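Local coordinates for protein putative phosphomannomutase (Thermus thermophilus, PDB 1TUO) that probably acts as a magnesium-dependent mutase of the phosphohexose mutase family, moving a phosphate group between two positions of a sugar phosphate, at residues Lys119-Thr124 and Leu343-Gly348; Leu50-His55 and Pro89-Ala94; Thr107-Pro112 and Asp249-Arg254; Arg286-Phe291 and Lys319-Lys324. All blocks are in the same frame, centred on the assembly; numbering follows the deposited sequence.

Contact 1 (Lys119-Thr124 and Leu343-Gly348)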
loop_
_atom_site.group_PDB
_atom_site.type_symbol
_atom_site.label_atom_id
_atom_site.label_comp_id
_atom_site.label_asym_id
_atom_site.label_seq_id
_atom_site.Cartn_x
_atom_site.Cartn_y
_atom_site.Cartn_z
ATOM N N LYS A 119 -3.417 -12.440 -3.807
ATOM C CA LYS A 119 -2.069 -11.885 -3.793
ATOM C C LYS A 119 -1.203 -12.788 -2.917
ATOM O O LYS A 119 -1.490 -12.984 -1.733
ATOM C CB LYS A 119 -2.088 -10.460 -3.246
ATOM C CG LYS A 119 -2.730 -9.453 -4.201
ATOM C CD LYS A 119 -2.429 -8.027 -3.774
ATOM C CE LYS A 119 -2.855 -7.025 -4.827
ATOM N NZ LYS A 119 -2.528 -5.635 -4.407
ATOM N N PHE A 120 -0.140 -13.317 -3.512
ATOM C CA PHE A 120 0.766 -14.241 -2.833
ATOM C C PHE A 120 1.960 -13.557 -2.181
ATOM O O PHE A 120 2.501 -12.582 -2.705
ATOM C CB PHE A 120 1.270 -15.291 -3.832
ATOM C CG PHE A 120 0.179 -16.157 -4.400
ATOM C CD1 PHE A 120 -0.468 -17.091 -3.601
ATOM C CD2 PHE A 120 -0.209 -16.025 -5.731
ATOM C CE1 PHE A 120 -1.494 -17.894 -4.112
ATOM C CE2 PHE A 120 -1.242 -16.829 -6.254
ATOM C CZ PHE A 120 -1.879 -17.761 -5.440
ATOM N N LYS A 121 2.364 -14.098 -1.038
ATOM C CA LYS A 121 3.489 -13.570 -0.272
ATOM C C LYS A 121 4.491 -14.704 -0.092
ATOM O O LYS A 121 4.088 -15.857 0.049
ATOM C CB LYS A 121 3.023 -13.128 1.119
ATOM C CG LYS A 121 1.756 -12.274 1.140
ATOM C CD LYS A 121 1.926 -11.009 0.314
ATOM C CE LYS A 121 0.687 -10.121 0.408
ATOM N NZ LYS A 121 0.857 -8.888 -0.398
ATOM N N ASP A 122 5.785 -14.396 -0.088
ATOM C CA ASP A 122 6.750 -15.462 0.131
ATOM C C ASP A 122 7.151 -15.498 1.605
ATOM O O ASP A 122 6.614 -14.747 2.420
ATOM C CB ASP A 122 7.971 -15.317 -0.800
ATOM C CG ASP A 122 8.787 -14.073 -0.539
ATOM O OD1 ASP A 122 9.583 -13.714 -1.438
ATOM O OD2 ASP A 122 8.665 -13.462 0.548
ATOM N N ALA A 123 8.085 -16.377 1.947
ATOM C CA ALA A 123 8.513 -16.543 3.335
ATOM C C ALA A 123 9.015 -15.297 4.055
ATOM O O ALA A 123 9.023 -15.259 5.290
ATOM C CB ALA A 123 9.566 -17.632 3.408
ATOM N N THR A 124 9.431 -14.282 3.308
ATOM C CA THR A 124 9.946 -13.073 3.938
ATOM C C THR A 124 8.830 -12.172 4.439
ATOM O O THR A 124 9.088 -11.197 5.139
ATOM C CB THR A 124 10.826 -12.252 2.974
ATOM O OG1 THR A 124 10.009 -11.693 1.938
ATOM C CG2 THR A 124 11.896 -13.130 2.355
ATOM N N LEU A 343 8.688 -5.176 7.751
ATOM C CA LEU A 343 8.313 -6.194 6.772
ATOM C C LEU A 343 8.584 -5.629 5.382
ATOM O O LEU A 343 8.455 -4.425 5.168
ATOM C CB LEU A 343 6.815 -6.517 6.855
ATOM C CG LEU A 343 6.189 -7.351 7.977
ATOM C CD1 LEU A 343 4.672 -7.271 7.852
ATOM C CD2 LEU A 343 6.653 -8.793 7.891
ATOM N N PRO A 344 8.985 -6.488 4.432
ATOM C CA PRO A 344 9.252 -6.033 3.064
ATOM C C PRO A 344 7.888 -6.003 2.398
ATOM O O PRO A 344 7.637 -6.717 1.421
ATOM C CB PRO A 344 10.149 -7.133 2.511
ATOM C CG PRO A 344 9.613 -8.360 3.194
ATOM C CD PRO A 344 9.421 -7.884 4.620
ATOM N N GLU A 345 7.010 -5.169 2.950
ATOM C CA GLU A 345 5.630 -5.052 2.493
ATOM C C GLU A 345 5.067 -3.655 2.768
ATOM O O GLU A 345 5.578 -2.930 3.621
ATOM C CB GLU A 345 4.792 -6.105 3.238
ATOM C CG GLU A 345 3.294 -6.046 2.998
ATOM C CD GLU A 345 2.917 -6.534 1.620
ATOM O OE1 GLU A 345 2.713 -7.755 1.457
ATOM O OE2 GLU A 345 2.839 -5.696 0.699
ATOM N N ARG A 346 4.023 -3.273 2.039
ATOM C CA ARG A 346 3.385 -1.978 2.256
ATOM C C ARG A 346 2.507 -2.130 3.492
ATOM O O ARG A 346 1.698 -3.056 3.566
ATOM C CB ARG A 346 2.524 -1.608 1.046
ATOM C CG ARG A 346 3.342 -1.315 -0.198
ATOM C CD ARG A 346 2.480 -1.150 -1.441
ATOM N NE ARG A 346 1.930 -2.423 -1.901
ATOM C CZ ARG A 346 1.636 -2.688 -3.170
ATOM N NH1 ARG A 346 1.841 -1.769 -4.102
ATOM N NH2 ARG A 346 1.144 -3.873 -3.509
ATOM N N ASP A 347 2.663 -1.237 4.466
ATOM C CA ASP A 347 1.859 -1.321 5.684
ATOM C C ASP A 347 1.245 0.033 6.023
ATOM O O ASP A 347 1.927 0.934 6.515
ATOM C CB ASP A 347 2.722 -1.828 6.851
ATOM C CG ASP A 347 1.908 -2.119 8.100
ATOM O OD1 ASP A 347 2.333 -2.986 8.897
ATOM O OD2 ASP A 347 0.850 -1.479 8.296
ATOM N N GLY A 348 -0.052 0.163 5.750
ATOM C CA GLY A 348 -0.746 1.409 6.009
ATOM C C GLY A 348 -1.012 1.674 7.478
ATOM O O GLY A 348 -1.226 2.818 7.884
#
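L343 meets T124 loosely, its CD2 lying 4.4 Å from T124 O. P344, the centre of an inverse gamma turn, brings its ring closer: P344 CD is 3.4 Å from T124 O, and its CG lies 3.6 Å from T124 OG1. D122 OD2 accepts from T124 N, an Asx turn, and also from T124 OG1. Next, E345 crosses K121 at about a right angle. Its CG is anti to the backbone N (chi1 174°), and a bend at chi2 swings OE1 to K121 NZ, forming a salt bridge of 2.9 Å in which NZ meets OE1 on its syn side, 26° out of the carboxylate plane. S92 OG also binds this OE1, while OE2 takes R346 N through its anti lone pair at 3.0 Å, so both carboxylate oxygens are engaged. With an alanine here, buried K121 would probably lose the partner for its charge, and S92 an acceptor. R346 NH2 ends 4.2 Å from K119 NZ; R346 is paired through NH1 with E332. Strand 115-122 of domain I thus meets the loop before helix 348-362 of domain III, an interdomain junction consistent with the multidomain phosphohexose mutase fold.

Contact 2 (Leu50-His55 and Pro89-Ala94)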
loop_
_atom_site.group_PDB
_atom_site.type_symbol
_atom_site.label_atom_id
_atom_site.label_comp_id
_atom_site.label_asym_id
_atom_site.label_seq_id
_atom_site.Cartn_x
_atom_site.Cartn_y
_atom_site.Cartn_z
ATOM N N LEU A 50 3.933 -24.658 5.899
ATOM C CA LEU A 50 2.758 -23.950 6.389
ATOM C C LEU A 50 2.389 -22.801 5.452
ATOM O O LEU A 50 3.258 -22.118 4.913
ATOM C CB LEU A 50 3.045 -23.378 7.774
ATOM C CG LEU A 50 2.010 -22.398 8.326
ATOM C CD1 LEU A 50 0.727 -23.138 8.631
ATOM C CD2 LEU A 50 2.568 -21.732 9.589
ATOM N N VAL A 51 1.094 -22.597 5.254
ATOM C CA VAL A 51 0.627 -21.504 4.405
ATOM C C VAL A 51 -0.392 -20.735 5.216
ATOM O O VAL A 51 -1.257 -21.336 5.849
ATOM C CB VAL A 51 -0.082 -22.004 3.126
ATOM C CG1 VAL A 51 -0.556 -20.804 2.295
ATOM C CG2 VAL A 51 0.862 -22.870 2.307
ATOM N N VAL A 52 -0.283 -19.411 5.197
ATOM C CA VAL A 52 -1.227 -18.567 5.916
ATOM C C VAL A 52 -2.134 -17.917 4.885
ATOM O O VAL A 52 -1.659 -17.405 3.874
ATOM C CB VAL A 52 -0.500 -17.480 6.727
ATOM C CG1 VAL A 52 -1.500 -16.710 7.572
ATOM C CG2 VAL A 52 0.551 -18.127 7.633
ATOM N N VAL A 53 -3.439 -17.971 5.130
ATOM C CA VAL A 53 -4.418 -17.385 4.214
ATOM C C VAL A 53 -5.190 -16.284 4.935
ATOM O O VAL A 53 -5.506 -16.410 6.115
ATOM C CB VAL A 53 -5.431 -18.451 3.727
ATOM C CG1 VAL A 53 -6.479 -17.805 2.806
ATOM C CG2 VAL A 53 -4.699 -19.559 2.981
ATOM N N GLY A 54 -5.487 -15.205 4.222
ATOM C CA GLY A 54 -6.243 -14.122 4.819
ATOM C C GLY A 54 -7.201 -13.548 3.794
ATOM O O GLY A 54 -7.114 -13.878 2.610
ATOM N N HIS A 55 -8.122 -12.697 4.242
ATOM C CA HIS A 55 -9.076 -12.072 3.323
ATOM C C HIS A 55 -9.466 -10.690 3.832
ATOM O O HIS A 55 -9.289 -10.402 5.011
ATOM C CB HIS A 55 -10.326 -12.941 3.199
ATOM C CG HIS A 55 -11.106 -13.062 4.470
ATOM N ND1 HIS A 55 -12.057 -12.138 4.853
ATOM C CD2 HIS A 55 -11.088 -14.007 5.439
ATOM C CE1 HIS A 55 -12.591 -12.512 6.002
ATOM N NE2 HIS A 55 -12.021 -13.643 6.378
ATOM N N PRO A 89 -0.980 -6.194 5.533
ATOM C CA PRO A 89 0.230 -6.297 6.359
ATOM C C PRO A 89 0.142 -7.307 7.504
ATOM O O PRO A 89 1.159 -7.877 7.894
ATOM C CB PRO A 89 0.455 -4.860 6.841
ATOM C CG PRO A 89 -0.914 -4.215 6.720
ATOM C CD PRO A 89 -1.417 -4.793 5.428
ATOM N N LEU A 90 -1.054 -7.535 8.048
ATOM C CA LEU A 90 -1.189 -8.521 9.122
ATOM C C LEU A 90 -0.955 -9.919 8.531
ATOM O O LEU A 90 -0.311 -10.775 9.146
ATOM C CB LEU A 90 -2.580 -8.460 9.766
ATOM C CG LEU A 90 -2.921 -9.594 10.752
ATOM C CD1 LEU A 90 -1.854 -9.662 11.838
ATOM C CD2 LEU A 90 -4.300 -9.361 11.369
ATOM N N LEU A 91 -1.480 -10.158 7.334
ATOM C CA LEU A 91 -1.280 -11.456 6.703
ATOM C C LEU A 91 0.208 -11.648 6.412
ATOM O O LEU A 91 0.777 -12.705 6.695
ATOM C CB LEU A 91 -2.114 -11.555 5.418
ATOM C CG LEU A 91 -2.078 -12.834 4.565
ATOM C CD1 LEU A 91 -0.845 -12.827 3.676
ATOM C CD2 LEU A 91 -2.118 -14.069 5.456
ATOM N N SER A 92 0.854 -10.621 5.872
ATOM C CA SER A 92 2.279 -10.726 5.568
ATOM C C SER A 92 3.079 -10.935 6.852
ATOM O O SER A 92 4.036 -11.710 6.887
ATOM C CB SER A 92 2.764 -9.477 4.829
ATOM O OG SER A 92 2.166 -9.395 3.540
ATOM N N PHE A 93 2.676 -10.255 7.916
ATOM C CA PHE A 93 3.358 -10.414 9.193
ATOM C C PHE A 93 3.192 -11.851 9.690
ATOM O O PHE A 93 4.146 -12.473 10.162
ATOM C CB PHE A 93 2.768 -9.465 10.237
ATOM C CG PHE A 93 3.031 -9.896 11.654
ATOM C CD1 PHE A 93 4.290 -9.732 12.226
ATOM C CD2 PHE A 93 2.032 -10.518 12.394
ATOM C CE1 PHE A 93 4.546 -10.189 13.525
ATOM C CE2 PHE A 93 2.276 -10.976 13.687
ATOM C CZ PHE A 93 3.540 -10.809 14.251
ATOM N N ALA A 94 1.970 -12.369 9.585
ATOM C CA ALA A 94 1.669 -13.721 10.041
ATOM C C ALA A 94 2.542 -14.752 9.335
ATOM O O ALA A 94 3.007 -15.714 9.945
ATOM C CB ALA A 94 0.196 -14.027 9.810
#
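A94 N bonds to L90 O at 2.8 Å, a helical bond that fixes the turn from which A94 CB reaches V52 CG1 across the contact, 3.9 Å away. The other hold on V52 is tighter: L91 CD2 stands 3.4 Å from the same CG1, less than usual van der Waals separation, and the two side chains lie alongside each other, pointing opposite ways. V52 CG1 thus rests on two neighbouring methyls of the helix, L91 CD2 and A94 CB. Its placement follows from chi1 of -174°, which turns CG1 away from the backbone N, while CG2 lies near A94 O.

L91 does more than meet a valine. Its CD2 settles on the strand backbone, 3.7 Å from V52 O and 3.8 Å from G54 N. The alpha carbons of G54 and L91 come within 5.9 Å, closer than those of V52 and A94 at 7.0 Å. A beta carbon at G54 would point at the helix and sit tightly against L91 CG, so the missing side chain lets the leucine approach.

The axes of strand 50-55 and helix 89-94 pass 8.4 Å apart and run nearly antiparallel, at 171°. On the other face, V51 and V53 touch helix 61-75, which makes three layers. Helix 88-97 joins strand 78-82 to strand 102-106 over the intervening strand 50-55, parallel to both: a beta-alpha-beta crossover of the alpha/beta/alpha domain I.

Contact 3 (Thr107-Pro112 and Asp249-Arg254)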
loop_
_atom_site.group_PDB
_atom_site.type_symbol
_atom_site.label_atom_id
_atom_site.label_comp_id
_atom_site.label_asym_id
_atom_site.label_seq_id
_atom_site.Cartn_x
_atom_site.Cartn_y
_atom_site.Cartn_z
ATOM N N THR A 107 -7.862 -10.357 -1.775
ATOM C CA THR A 107 -8.092 -8.925 -1.782
ATOM C C THR A 107 -7.885 -8.353 -3.174
ATOM O O THR A 107 -7.239 -8.974 -4.020
ATOM C CB THR A 107 -7.119 -8.199 -0.808
ATOM O OG1 THR A 107 -7.464 -6.813 -0.720
ATOM C CG2 THR A 107 -5.678 -8.305 -1.306
ATOM N N ALA A 108 -8.468 -7.179 -3.397
ATOM C CA ALA A 108 -8.319 -6.441 -4.641
ATOM C C ALA A 108 -7.901 -5.033 -4.208
ATOM O O ALA A 108 -8.082 -4.045 -4.926
ATOM C CB ALA A 108 -9.623 -6.409 -5.432
ATOM N N SER A 109 -7.365 -4.967 -2.989
ATOM C CA SER A 109 -6.820 -3.740 -2.418
ATOM C C SER A 109 -7.692 -2.486 -2.513
ATOM O O SER A 109 -8.703 -2.374 -1.830
ATOM C CB SER A 109 -5.444 -3.491 -3.063
ATOM O OG SER A 109 -4.720 -2.443 -2.435
ATOM N N HIS A 110 -7.293 -1.552 -3.367
ATOM C CA HIS A 110 -8.006 -0.282 -3.525
ATOM C C HIS A 110 -8.963 -0.241 -4.714
ATOM O O HIS A 110 -9.539 0.803 -5.010
ATOM C CB HIS A 110 -6.979 0.831 -3.685
ATOM C CG HIS A 110 -6.138 0.681 -4.912
ATOM N ND1 HIS A 110 -6.482 1.241 -6.123
ATOM C CD2 HIS A 110 -5.006 -0.028 -5.134
ATOM C CE1 HIS A 110 -5.598 0.884 -7.038
ATOM N NE2 HIS A 110 -4.693 0.112 -6.463
ATOM N N ASN A 111 -9.138 -1.367 -5.394
ATOM C CA ASN A 111 -10.011 -1.412 -6.560
ATOM C C ASN A 111 -11.504 -1.374 -6.258
ATOM O O ASN A 111 -11.930 -1.587 -5.127
ATOM C CB ASN A 111 -9.691 -2.651 -7.390
ATOM C CG ASN A 111 -8.352 -2.549 -8.076
ATOM O OD1 ASN A 111 -8.087 -1.585 -8.799
ATOM N ND2 ASN A 111 -7.497 -3.539 -7.862
ATOM N N PRO A 112 -12.323 -1.085 -7.285
ATOM C CA PRO A 112 -13.772 -1.028 -7.101
ATOM C C PRO A 112 -14.285 -2.325 -6.469
ATOM O O PRO A 112 -13.677 -3.386 -6.627
ATOM C CB PRO A 112 -14.285 -0.807 -8.521
ATOM C CG PRO A 112 -13.201 0.055 -9.120
ATOM C CD PRO A 112 -11.943 -0.657 -8.643
ATOM N N ASP A 249 -6.810 2.190 2.858
ATOM C CA ASP A 249 -7.555 1.617 1.745
ATOM C C ASP A 249 -8.173 0.261 2.086
ATOM O O ASP A 249 -8.127 -0.187 3.235
ATOM C CB ASP A 249 -6.683 1.516 0.484
ATOM C CG ASP A 249 -5.675 0.383 0.537
ATOM O OD1 ASP A 249 -5.258 -0.051 -0.557
ATOM O OD2 ASP A 249 -5.287 -0.062 1.643
ATOM N N GLY A 250 -8.749 -0.381 1.076
ATOM C CA GLY A 250 -9.422 -1.655 1.258
ATOM C C GLY A 250 -8.753 -2.690 2.138
ATOM O O GLY A 250 -9.400 -3.267 3.018
ATOM N N ASP A 251 -7.470 -2.946 1.897
ATOM C CA ASP A 251 -6.735 -3.941 2.678
ATOM C C ASP A 251 -5.684 -3.296 3.584
ATOM O O ASP A 251 -4.829 -3.974 4.172
ATOM C CB ASP A 251 -6.086 -4.962 1.726
ATOM C CG ASP A 251 -5.062 -4.335 0.791
ATOM O OD1 ASP A 251 -5.171 -3.123 0.489
ATOM O OD2 ASP A 251 -4.156 -5.067 0.334
ATOM N N ALA A 252 -5.784 -1.980 3.705
ATOM C CA ALA A 252 -4.896 -1.180 4.532
ATOM C C ALA A 252 -3.406 -1.301 4.237
ATOM O O ALA A 252 -2.587 -1.242 5.157
ATOM C CB ALA A 252 -5.164 -1.464 6.021
ATOM N N ASP A 253 -3.031 -1.474 2.973
ATOM C CA ASP A 253 -1.603 -1.502 2.685
ATOM C C ASP A 253 -1.202 -0.103 2.213
ATOM O O ASP A 253 -0.017 0.194 2.041
ATOM C CB ASP A 253 -1.235 -2.574 1.639
ATOM C CG ASP A 253 -1.718 -2.246 0.244
ATOM O OD1 ASP A 253 -1.197 -2.877 -0.704
ATOM O OD2 ASP A 253 -2.606 -1.386 0.086
ATOM N N ARG A 254 -2.201 0.764 2.035
ATOM C CA ARG A 254 -1.980 2.149 1.598
ATOM C C ARG A 254 -2.760 3.125 2.479
ATOM O O ARG A 254 -3.765 2.757 3.083
ATOM C CB ARG A 254 -2.462 2.350 0.159
ATOM C CG ARG A 254 -1.871 1.406 -0.870
ATOM C CD ARG A 254 -2.506 1.642 -2.233
ATOM N NE ARG A 254 -1.905 0.808 -3.269
ATOM C CZ ARG A 254 -2.097 0.980 -4.572
ATOM N NH1 ARG A 254 -2.877 1.961 -5.007
ATOM N NH2 ARG A 254 -1.508 0.169 -5.445
#
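S109 sits in the tightly packed half of the contact, with its OG facing two carboxylates on the same side: 3.0 Å from D251 OD1 and 3.1 Å from D249 OD1. These candidate hydrogen bonds compete for one proton. With chi1 at -171°, the hydroxyl swings away from the backbone N and faces this acidic cluster. The backbones nearly touch, G250 CA making a C-H...O contact of 3.3 Å with S109 O, where a side chain on G250 would clash. T107 OG1 packs on D251 CB at 3.4 Å, also accepts S109 N in an ST turn and bonds D56; D251 OD2 goes to T88. The sequences T-A-S-H-N-P and D-G-D-A-D-R match the phosphoserine and metal-binding loops of phosphohexose mutases, consistent with an active site shared by the first two domains. Towards the more accessible side, H110 and R254 lie with their flat groups roughly face to face, planes 23° apart. R254 NH1 lies over one face of the imidazole, but its 2.9 Å approach to H110 CD2 is too short to trust. A serine in place of H110 would probably leave the guanidinium, no longer faced by a ring, freer to turn. Buried R254 NE lacks a partner.

Contact 4 (Arg286-Phe291 and Lys319-Lys324)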
loop_
_atom_site.group_PDB
_atom_site.type_symbol
_atom_site.label_atom_id
_atom_site.label_comp_id
_atom_site.label_asym_id
_atom_site.label_seq_id
_atom_site.Cartn_x
_atom_site.Cartn_y
_atom_site.Cartn_z
ATOM N N ARG A 286 19.574 3.905 2.175
ATOM C CA ARG A 286 18.947 4.573 1.046
ATOM C C ARG A 286 17.427 4.499 1.092
ATOM O O ARG A 286 16.847 3.676 1.799
ATOM C CB ARG A 286 19.452 3.948 -0.253
ATOM C CG ARG A 286 19.340 2.441 -0.236
ATOM C CD ARG A 286 19.978 1.769 -1.443
ATOM N NE ARG A 286 19.873 0.319 -1.309
ATOM C CZ ARG A 286 19.393 -0.496 -2.242
ATOM N NH1 ARG A 286 18.966 -0.017 -3.407
ATOM N NH2 ARG A 286 19.324 -1.796 -2.001
ATOM N N ALA A 287 16.793 5.391 0.345
ATOM C CA ALA A 287 15.344 5.421 0.240
ATOM C C ALA A 287 15.069 4.842 -1.142
ATOM O O ALA A 287 15.816 5.111 -2.085
ATOM C CB ALA A 287 14.838 6.860 0.323
ATOM N N VAL A 288 14.013 4.043 -1.268
ATOM C CA VAL A 288 13.671 3.446 -2.552
ATOM C C VAL A 288 12.312 3.992 -2.983
ATOM O O VAL A 288 11.392 4.071 -2.177
ATOM C CB VAL A 288 13.602 1.905 -2.449
ATOM C CG1 VAL A 288 13.464 1.294 -3.842
ATOM C CG2 VAL A 288 14.846 1.379 -1.736
ATOM N N LYS A 289 12.202 4.386 -4.248
ATOM C CA LYS A 289 10.952 4.947 -4.767
ATOM C C LYS A 289 10.696 4.487 -6.191
ATOM O O LYS A 289 11.637 4.252 -6.947
ATOM C CB LYS A 289 11.017 6.481 -4.752
ATOM C CG LYS A 289 12.222 7.050 -5.512
ATOM C CD LYS A 289 12.096 8.551 -5.806
ATOM C CE LYS A 289 11.643 8.798 -7.247
ATOM N NZ LYS A 289 11.714 10.238 -7.658
ATOM N N ASN A 290 9.429 4.344 -6.573
ATOM C CA ASN A 290 9.178 3.954 -7.950
ATOM C C ASN A 290 9.265 5.197 -8.835
ATOM O O ASN A 290 9.376 6.325 -8.341
ATOM C CB ASN A 290 7.833 3.213 -8.119
ATOM C CG ASN A 290 6.613 4.125 -8.067
ATOM O OD1 ASN A 290 6.676 5.318 -8.372
ATOM N ND2 ASN A 290 5.471 3.537 -7.714
ATOM N N PHE A 291 9.223 4.974 -10.142
ATOM C CA PHE A 291 9.356 6.016 -11.157
ATOM C C PHE A 291 8.390 7.205 -11.114
ATOM O O PHE A 291 8.702 8.266 -11.651
ATOM C CB PHE A 291 9.293 5.339 -12.531
ATOM C CG PHE A 291 9.943 6.116 -13.640
ATOM C CD1 PHE A 291 11.189 6.708 -13.461
ATOM C CD2 PHE A 291 9.338 6.192 -14.894
ATOM C CE1 PHE A 291 11.830 7.364 -14.514
ATOM C CE2 PHE A 291 9.968 6.841 -15.952
ATOM C CZ PHE A 291 11.217 7.428 -15.764
ATOM N N LYS A 319 10.760 -4.426 -2.813
ATOM C CA LYS A 319 11.022 -5.549 -1.924
ATOM C C LYS A 319 12.412 -6.129 -2.187
ATOM O O LYS A 319 13.158 -6.409 -1.250
ATOM C CB LYS A 319 9.954 -6.634 -2.111
ATOM C CG LYS A 319 10.248 -7.944 -1.383
ATOM C CD LYS A 319 8.971 -8.773 -1.245
ATOM C CE LYS A 319 9.275 -10.208 -0.825
ATOM N NZ LYS A 319 9.844 -10.997 -1.959
ATOM N N GLU A 320 12.766 -6.296 -3.458
ATOM C CA GLU A 320 14.082 -6.838 -3.794
ATOM C C GLU A 320 15.174 -6.005 -3.131
ATOM O O GLU A 320 16.107 -6.546 -2.533
ATOM C CB GLU A 320 14.308 -6.850 -5.312
ATOM C CG GLU A 320 15.658 -7.462 -5.714
ATOM C CD GLU A 320 15.842 -7.570 -7.222
ATOM O OE1 GLU A 320 16.192 -6.555 -7.867
ATOM O OE2 GLU A 320 15.630 -8.677 -7.759
ATOM N N GLU A 321 15.052 -4.685 -3.221
ATOM C CA GLU A 321 16.051 -3.805 -2.627
ATOM C C GLU A 321 16.050 -3.849 -1.101
ATOM O O GLU A 321 17.107 -3.780 -0.477
ATOM C CB GLU A 321 15.859 -2.371 -3.137
ATOM C CG GLU A 321 16.112 -2.251 -4.638
ATOM C CD GLU A 321 17.396 -2.964 -5.065
ATOM O OE1 GLU A 321 17.317 -3.937 -5.846
ATOM O OE2 GLU A 321 18.484 -2.555 -4.605
ATOM N N PHE A 322 14.870 -3.964 -0.499
ATOM C CA PHE A 322 14.773 -4.042 0.957
ATOM C C PHE A 322 15.567 -5.242 1.470
ATOM O O PHE A 322 16.304 -5.146 2.455
ATOM C CB PHE A 322 13.313 -4.215 1.379
ATOM C CG PHE A 322 12.578 -2.925 1.614
ATOM C CD1 PHE A 322 12.954 -1.752 0.968
ATOM C CD2 PHE A 322 11.464 -2.902 2.454
ATOM C CE1 PHE A 322 12.234 -0.574 1.149
ATOM C CE2 PHE A 322 10.732 -1.728 2.643
ATOM C CZ PHE A 322 11.119 -0.561 1.987
ATOM N N LEU A 323 15.406 -6.374 0.794
ATOM C CA LEU A 323 16.086 -7.599 1.195
ATOM C C LEU A 323 17.609 -7.465 1.137
ATOM O O LEU A 323 18.329 -8.295 1.694
ATOM C CB LEU A 323 15.591 -8.772 0.339
ATOM C CG LEU A 323 14.088 -9.063 0.497
ATOM C CD1 LEU A 323 13.671 -10.209 -0.412
ATOM C CD2 LEU A 323 13.778 -9.404 1.950
ATOM N N LYS A 324 18.094 -6.414 0.476
ATOM C CA LYS A 324 19.532 -6.160 0.385
ATOM C C LYS A 324 20.003 -5.737 1.779
ATOM O O LYS A 324 21.166 -5.925 2.140
ATOM C CB LYS A 324 19.818 -5.049 -0.640
ATOM C CG LYS A 324 21.293 -4.896 -1.022
ATOM C CD LYS A 324 21.517 -3.835 -2.118
ATOM C CE LYS A 324 20.809 -4.193 -3.429
ATOM N NZ LYS A 324 21.051 -3.201 -4.537
#
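R286 reaches from strand 286-290 to E321 on helix 315-322, within a beta-alpha-beta crossover of domain III: the helix connects strand 308-311 to strand 327-331, and strand 286-290 lies between those two and parallel to both. The arginine and glutamate side chains cross at about a right angle. R286 approaches end-on, with NH1 and NH2 each donating to the single atom E321 OE2 at 2.8 Å. That oxygen lies only 6° out of the guanidinium plane, at its edge, whereas the carboxylate itself is turned 72° against the guanidinium. NH1 uses the anti lone pair of OE2, and R286 NH1 also bonds T309 OG1, which further limits rotation of the arginine head.

K324 comes to the same oxygen from the other side of the carboxylate. Its chain, extended at first and bent at chi3, brings NZ to the syn lone pair of E321 OE2 at 2.6 Å. Three donors thus grip OE2, and the negative charge probably offsets the closeness of the two cations, R286 NH2 and K324 NZ, 3.4 Å apart.

Deeper in, the chemistry turns apolar. V288 points toward the helix, its CG2 anti to the carbonyl carbon (chi1 of CG1 -171°), and crosses E321 at about a right angle, with V288 CG2 4.1 Å from E321 CB. The same methyl meets the F322 ring at its edge, 4.4 Å from CE1.

Overall arrangement
Contacts 2 and 4 are the same kind of strand-helix packing inside a domain, yet they differ in chemistry: contact 2, fully buried in domain I, rests on apolar side chains, whereas contact 4, in domain III, adds a charged network at its exposed end. Contacts 1 and 3 join different domains, contact 3 loop to loop and contact 1 strand end to loop, and are polar; contact 3 is buried, contact 1 only partly. Contacts 1 and 2 reach the same sheet and touch through helix 88-97. K319 links contact 4 to contact 1 by its salt bridge with D122, and the backbone bond from G348 N to A252 O ties contact 1 to contact 3. Contacts 2 and 4 do not touch.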